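Long-range contact in rnase 1 (Danio rerio, PDB 2VQ9), which cleaves RNA as a secreted ribonuclease of the pancreatic family, promotes angiogenesis and kills bacteria, the killing not requiring its nuclease activity: residues Tyr30-Ile42 / Lys66-Arg80. Residues are numbered along the deposited sequence; the frame is centred on the assembly and turned at random.
Sequences YEHFLTQHVYGGI and KEVNTFIQANGNHVR
H37, the proton acceptor of the active site, turns its ring edge to strand 68-72: ND1 donates to T70 O at 2.9 Å, nearly straight (165°), with the oxygen in the ring plane and the donor in the carbonyl plane. With CG anti to the carbonyl carbon (chi1 -63°), the ring drops from the end of helix 30-37 onto the strand. The in-plane ND1 bond and Q36 CB over one face together restrict rotation of the imidazole. The backbones are joined as well: I72 N donates to H37 O (2.7 Å) and Y39 N to I72 O, and these two bonds, both to I72, flank V38 and make its single bridge with I72.

Beside H37, N69 bonds to the helix end. Its ND2 grips Q36 O at 2.8 Å, in the carbonyl plane, and lies over one face of the F71 ring, toward its rim; its OD1 takes a bond from K66 NZ (2.8 Å), whose bond to Q36 OE1 is weak. Y39 directs its ring edge at the F71 face, planes 79° apart, and I42 CD1 packs on F71 CD2. On helix 76-80, V79 CG1 meets F33 CE2 at the ring edge, 3.7 Å away. R49, V50 and R54 touch Y39, and H141, the proton donor, lies close to H37. A first-helix histidine held by a strand carbonyl, beside substrate-binding K66, N69 and T70, is characteristic of the active-site cleft of the ribonuclease A fold.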
loop_
_atom_site.group_PDB
_atom_site.type_symbol
_atom_site.label_atom_id
_atom_site.label_comp_id
_atom_site.label_asym_id
_atom_site.label_seq_id
_atom_site.Cartn_x
_atom_site.Cartn_y
_atom_site.Cartn_z
ATOM N N TYR A 30 8.876 -4.214 -7.251
ATOM C CA TYR A 30 8.874 -4.505 -5.814
ATOM C C TYR A 30 9.168 -3.239 -4.990
ATOM O O TYR A 30 8.448 -2.908 -4.004
ATOM C CB TYR A 30 9.906 -5.596 -5.482
ATOM C CG TYR A 30 10.032 -5.861 -4.007
ATOM C CD1 TYR A 30 8.916 -6.229 -3.253
ATOM C CD2 TYR A 30 11.270 -5.728 -3.342
ATOM C CE1 TYR A 30 9.017 -6.466 -1.879
ATOM C CE2 TYR A 30 11.370 -5.974 -1.967
ATOM C CZ TYR A 30 10.246 -6.343 -1.250
ATOM O OH TYR A 30 10.335 -6.582 0.113
ATOM N N GLU A 31 10.215 -2.526 -5.399
ATOM C CA GLU A 31 10.625 -1.305 -4.691
ATOM C C GLU A 31 9.559 -0.224 -4.772
ATOM O O GLU A 31 9.382 0.544 -3.825
ATOM C CB GLU A 31 11.979 -0.789 -5.206
ATOM C CG GLU A 31 13.150 -1.639 -4.761
ATOM C CD GLU A 31 14.483 -1.172 -5.326
ATOM O OE1 GLU A 31 14.533 -0.203 -6.133
ATOM O OE2 GLU A 31 15.497 -1.787 -4.959
ATOM N N HIS A 32 8.841 -0.184 -5.896
ATOM C CA HIS A 32 7.739 0.751 -6.065
ATOM C C HIS A 32 6.632 0.398 -5.093
ATOM O O HIS A 32 6.102 1.267 -4.437
ATOM C CB HIS A 32 7.223 0.772 -7.524
ATOM C CG HIS A 32 6.095 1.735 -7.740
ATOM N ND1 HIS A 32 6.263 3.102 -7.662
ATOM C CD2 HIS A 32 4.781 1.531 -7.992
ATOM C CE1 HIS A 32 5.101 3.698 -7.852
ATOM N NE2 HIS A 32 4.189 2.768 -8.068
ATOM N N PHE A 33 6.286 -0.885 -5.027
ATOM C CA PHE A 33 5.284 -1.379 -4.070
ATOM C C PHE A 33 5.651 -1.025 -2.633
ATOM O O PHE A 33 4.801 -0.543 -1.885
ATOM C CB PHE A 33 5.126 -2.897 -4.194
ATOM C CG PHE A 33 4.238 -3.493 -3.148
ATOM C CD1 PHE A 33 2.857 -3.469 -3.309
ATOM C CD2 PHE A 33 4.781 -4.095 -2.011
ATOM C CE1 PHE A 33 2.013 -4.039 -2.356
ATOM C CE2 PHE A 33 3.937 -4.646 -1.009
ATOM C CZ PHE A 33 2.554 -4.628 -1.194
ATOM N N LEU A 34 6.913 -1.266 -2.229
ATOM C CA LEU A 34 7.333 -0.880 -0.881
ATOM C C LEU A 34 7.124 0.617 -0.661
ATOM O O LEU A 34 6.626 1.021 0.373
ATOM C CB LEU A 34 8.823 -1.229 -0.628
ATOM C CG LEU A 34 9.238 -2.703 -0.675
ATOM C CD1 LEU A 34 10.759 -2.810 -0.406
ATOM C CD2 LEU A 34 8.490 -3.488 0.416
ATOM N N THR A 35 7.513 1.433 -1.626
ATOM C CA THR A 35 7.400 2.897 -1.484
ATOM C C THR A 35 5.956 3.318 -1.293
ATOM O O THR A 35 5.652 4.141 -0.433
ATOM C CB THR A 35 7.978 3.626 -2.735
ATOM O OG1 THR A 35 9.375 3.321 -2.820
ATOM C CG2 THR A 35 7.809 5.145 -2.621
ATOM N N GLN A 36 5.074 2.766 -2.123
ATOM C CA GLN A 36 3.693 3.187 -2.103
ATOM C C GLN A 36 2.908 2.601 -0.946
ATOM O O GLN A 36 2.011 3.256 -0.417
ATOM C CB GLN A 36 3.009 2.784 -3.389
ATOM C CG GLN A 36 3.350 3.605 -4.615
ATOM C CD GLN A 36 2.112 3.755 -5.503
ATOM O OE1 GLN A 36 1.325 2.810 -5.662
ATOM N NE2 GLN A 36 1.927 4.930 -6.058
ATOM N N HIS A 37 3.236 1.378 -0.525
ATOM C CA HIS A 37 2.279 0.622 0.291
ATOM C C HIS A 37 2.810 0.019 1.594
ATOM O O HIS A 37 2.060 -0.630 2.308
ATOM C CB HIS A 37 1.642 -0.488 -0.580
ATOM C CG HIS A 37 0.849 0.043 -1.740
ATOM N ND1 HIS A 37 -0.261 0.848 -1.571
ATOM C CD2 HIS A 37 1.016 -0.094 -3.078
ATOM C CE1 HIS A 37 -0.732 1.197 -2.753
ATOM N NE2 HIS A 37 0.023 0.637 -3.685
ATOM N N VAL A 38 4.091 0.216 1.908
ATOM C CA VAL A 38 4.646 -0.437 3.105
ATOM C C VAL A 38 5.292 0.586 4.013
ATOM O O VAL A 38 6.303 1.190 3.630
ATOM C CB VAL A 38 5.673 -1.562 2.736
ATOM C CG1 VAL A 38 6.275 -2.178 3.996
ATOM C CG2 VAL A 38 4.996 -2.673 1.859
ATOM N N TYR A 39 4.729 0.768 5.209
ATOM C CA TYR A 39 5.280 1.746 6.186
ATOM C C TYR A 39 4.856 1.363 7.602
ATOM O O TYR A 39 3.741 1.674 8.041
ATOM C CB TYR A 39 4.802 3.172 5.813
ATOM C CG TYR A 39 5.209 4.313 6.752
ATOM C CD1 TYR A 39 6.401 4.303 7.466
ATOM C CD2 TYR A 39 4.376 5.439 6.859
ATOM C CE1 TYR A 39 6.738 5.415 8.333
ATOM C CE2 TYR A 39 4.681 6.497 7.678
ATOM C CZ TYR A 39 5.858 6.491 8.402
ATOM O OH TYR A 39 6.090 7.614 9.176
ATOM N N GLY A 40 5.743 0.683 8.329
ATOM C CA GLY A 40 5.428 0.246 9.696
ATOM C C GLY A 40 5.107 1.358 10.679
ATOM O O GLY A 40 4.411 1.129 11.677
ATOM N N GLY A 41 5.601 2.565 10.410
ATOM C CA GLY A 41 5.375 3.699 11.305
ATOM C C GLY A 41 4.174 4.568 11.018
ATOM O O GLY A 41 3.995 5.587 11.677
ATOM N N ILE A 42 3.349 4.176 10.045
ATOM C CA ILE A 42 2.180 4.988 9.637
ATOM C C ILE A 42 1.206 5.156 10.806
ATOM O O ILE A 42 1.033 4.230 11.619
ATOM C CB ILE A 42 1.469 4.419 8.343
ATOM C CG1 ILE A 42 0.388 5.386 7.794
ATOM C CG2 ILE A 42 0.796 3.084 8.613
ATOM C CD1 ILE A 42 0.916 6.814 7.323
ATOM N N LYS A 66 -1.689 11.884 -5.235
ATOM C CA LYS A 66 -2.474 10.649 -5.335
ATOM C C LYS A 66 -3.704 10.833 -4.442
ATOM O O LYS A 66 -3.599 11.404 -3.327
ATOM C CB LYS A 66 -1.628 9.456 -4.900
ATOM C CG LYS A 66 -2.309 8.113 -5.238
ATOM C CD LYS A 66 -1.366 6.937 -5.064
ATOM C CE LYS A 66 -2.036 5.679 -5.617
ATOM N NZ LYS A 66 -1.496 4.524 -4.921
ATOM N N GLU A 67 -4.868 10.411 -4.939
ATOM C CA GLU A 67 -6.141 10.684 -4.261
ATOM C C GLU A 67 -6.344 9.779 -3.066
ATOM O O GLU A 67 -6.800 10.221 -2.007
ATOM C CB GLU A 67 -7.321 10.551 -5.244
ATOM C CG GLU A 67 -7.288 11.588 -6.378
ATOM C CD GLU A 67 -8.271 11.279 -7.532
ATOM O OE1 GLU A 67 -9.325 10.638 -7.335
ATOM O OE2 GLU A 67 -7.975 11.686 -8.671
ATOM N N VAL A 68 -6.051 8.499 -3.255
ATOM C CA VAL A 68 -6.208 7.520 -2.184
ATOM C C VAL A 68 -5.007 6.606 -2.183
ATOM O O VAL A 68 -4.592 6.088 -3.250
ATOM C CB VAL A 68 -7.514 6.640 -2.369
ATOM C CG1 VAL A 68 -7.707 5.700 -1.143
ATOM C CG2 VAL A 68 -8.777 7.558 -2.546
ATOM N N ASN A 69 -4.453 6.386 -0.994
ATOM C CA ASN A 69 -3.270 5.542 -0.889
ATOM C C ASN A 69 -3.227 4.804 0.411
ATOM O O ASN A 69 -3.379 5.395 1.463
ATOM C CB ASN A 69 -1.962 6.330 -1.072
ATOM C CG ASN A 69 -0.766 5.391 -1.264
ATOM O OD1 ASN A 69 -0.742 4.654 -2.249
ATOM N ND2 ASN A 69 0.206 5.381 -0.306
ATOM N N THR A 70 -3.003 3.503 0.348
ATOM C CA THR A 70 -3.058 2.689 1.552
ATOM C C THR A 70 -1.660 2.237 1.952
ATOM O O THR A 70 -0.922 1.705 1.115
ATOM C CB THR A 70 -3.944 1.439 1.307
ATOM O OG1 THR A 70 -5.264 1.873 0.938
ATOM C CG2 THR A 70 -4.032 0.551 2.575
ATOM N N PHE A 71 -1.311 2.466 3.219
ATOM C CA PHE A 71 -0.071 1.931 3.793
ATOM C C PHE A 71 -0.337 0.748 4.692
ATOM O O PHE A 71 -1.186 0.809 5.594
ATOM C CB PHE A 71 0.684 2.981 4.607
ATOM C CG PHE A 71 1.213 4.112 3.793
ATOM C CD1 PHE A 71 2.349 3.951 3.018
ATOM C CD2 PHE A 71 0.553 5.354 3.794
ATOM C CE1 PHE A 71 2.857 5.004 2.240
ATOM C CE2 PHE A 71 1.053 6.439 3.026
ATOM C CZ PHE A 71 2.218 6.238 2.229
ATOM N N ILE A 72 0.406 -0.331 4.458
ATOM C CA ILE A 72 0.343 -1.460 5.367
ATOM C C ILE A 72 1.320 -1.170 6.505
ATOM O O ILE A 72 2.492 -0.852 6.256
ATOM C CB ILE A 72 0.760 -2.724 4.677
ATOM C CG1 ILE A 72 -0.133 -2.954 3.443
ATOM C CG2 ILE A 72 0.692 -3.899 5.670
ATOM C CD1 ILE A 72 0.512 -3.910 2.414
ATOM N N GLN A 73 0.829 -1.291 7.732
ATOM C CA GLN A 73 1.625 -1.008 8.936
ATOM C C GLN A 73 2.424 -2.261 9.307
ATOM O O GLN A 73 2.106 -2.948 10.281
ATOM C CB GLN A 73 0.689 -0.617 10.068
ATOM C CG GLN A 73 1.342 0.161 11.206
ATOM C CD GLN A 73 0.380 0.406 12.314
ATOM O OE1 GLN A 73 -0.058 -0.521 13.005
ATOM N NE2 GLN A 73 0.031 1.653 12.505
ATOM N N ALA A 74 3.453 -2.540 8.519
ATOM C CA ALA A 74 4.346 -3.702 8.687
ATOM C C ALA A 74 5.653 -3.448 7.932
ATOM O O ALA A 74 5.759 -2.473 7.158
ATOM C CB ALA A 74 3.664 -4.997 8.141
ATOM N N ASN A 75 6.645 -4.323 8.153
ATOM C CA ASN A 75 7.919 -4.240 7.442
ATOM C C ASN A 75 7.870 -5.008 6.111
ATOM O O ASN A 75 7.011 -5.854 5.920
ATOM C CB ASN A 75 9.111 -4.577 8.404
ATOM C CG ASN A 75 9.831 -5.927 8.116
ATOM O OD1 ASN A 75 9.373 -6.771 7.355
ATOM N ND2 ASN A 75 10.992 -6.114 8.768
ATOM N N GLY A 76 8.742 -4.635 5.173
ATOM C CA GLY A 76 8.754 -5.194 3.834
ATOM C C GLY A 76 8.903 -6.696 3.723
ATOM O O GLY A 76 8.158 -7.344 2.999
ATOM N N ASN A 77 9.875 -7.252 4.448
ATOM C CA ASN A 77 10.066 -8.694 4.484
ATOM C C ASN A 77 8.843 -9.434 5.026
ATOM O O ASN A 77 8.515 -10.528 4.546
ATOM C CB ASN A 77 11.318 -9.045 5.303
ATOM C CG ASN A 77 12.592 -8.740 4.558
ATOM O OD1 ASN A 77 12.560 -8.252 3.427
ATOM N ND2 ASN A 77 13.726 -9.032 5.180
ATOM N N HIS A 78 8.149 -8.815 5.982
ATOM C CA HIS A 78 6.894 -9.376 6.514
ATOM C C HIS A 78 5.807 -9.362 5.434
ATOM O O HIS A 78 5.172 -10.393 5.167
ATOM C CB HIS A 78 6.462 -8.571 7.733
ATOM C CG HIS A 78 5.257 -9.098 8.447
ATOM N ND1 HIS A 78 4.643 -8.395 9.461
ATOM C CD2 HIS A 78 4.523 -10.227 8.274
ATOM C CE1 HIS A 78 3.602 -9.082 9.906
ATOM N NE2 HIS A 78 3.514 -10.203 9.209
ATOM N N VAL A 79 5.597 -8.210 4.783
ATOM C CA VAL A 79 4.596 -8.158 3.704
ATOM C C VAL A 79 4.908 -9.156 2.567
ATOM O O VAL A 79 3.999 -9.794 2.005
ATOM C CB VAL A 79 4.392 -6.731 3.181
ATOM C CG1 VAL A 79 3.438 -6.730 1.947
ATOM C CG2 VAL A 79 3.839 -5.838 4.301
ATOM N N ARG A 80 6.182 -9.294 2.211
ATOM C CA ARG A 80 6.596 -10.279 1.195
ATOM C C ARG A 80 6.080 -11.691 1.400
ATOM O O ARG A 80 5.836 -12.415 0.423
ATOM C CB ARG A 80 8.107 -10.359 1.113
ATOM C CG ARG A 80 8.708 -9.440 0.123
ATOM C CD ARG A 80 9.972 -10.063 -0.410
ATOM N NE ARG A 80 11.076 -9.894 0.514
ATOM C CZ ARG A 80 12.070 -10.766 0.648
ATOM N NH1 ARG A 80 12.096 -11.879 -0.090
ATOM N NH2 ARG A 80 13.029 -10.523 1.520
#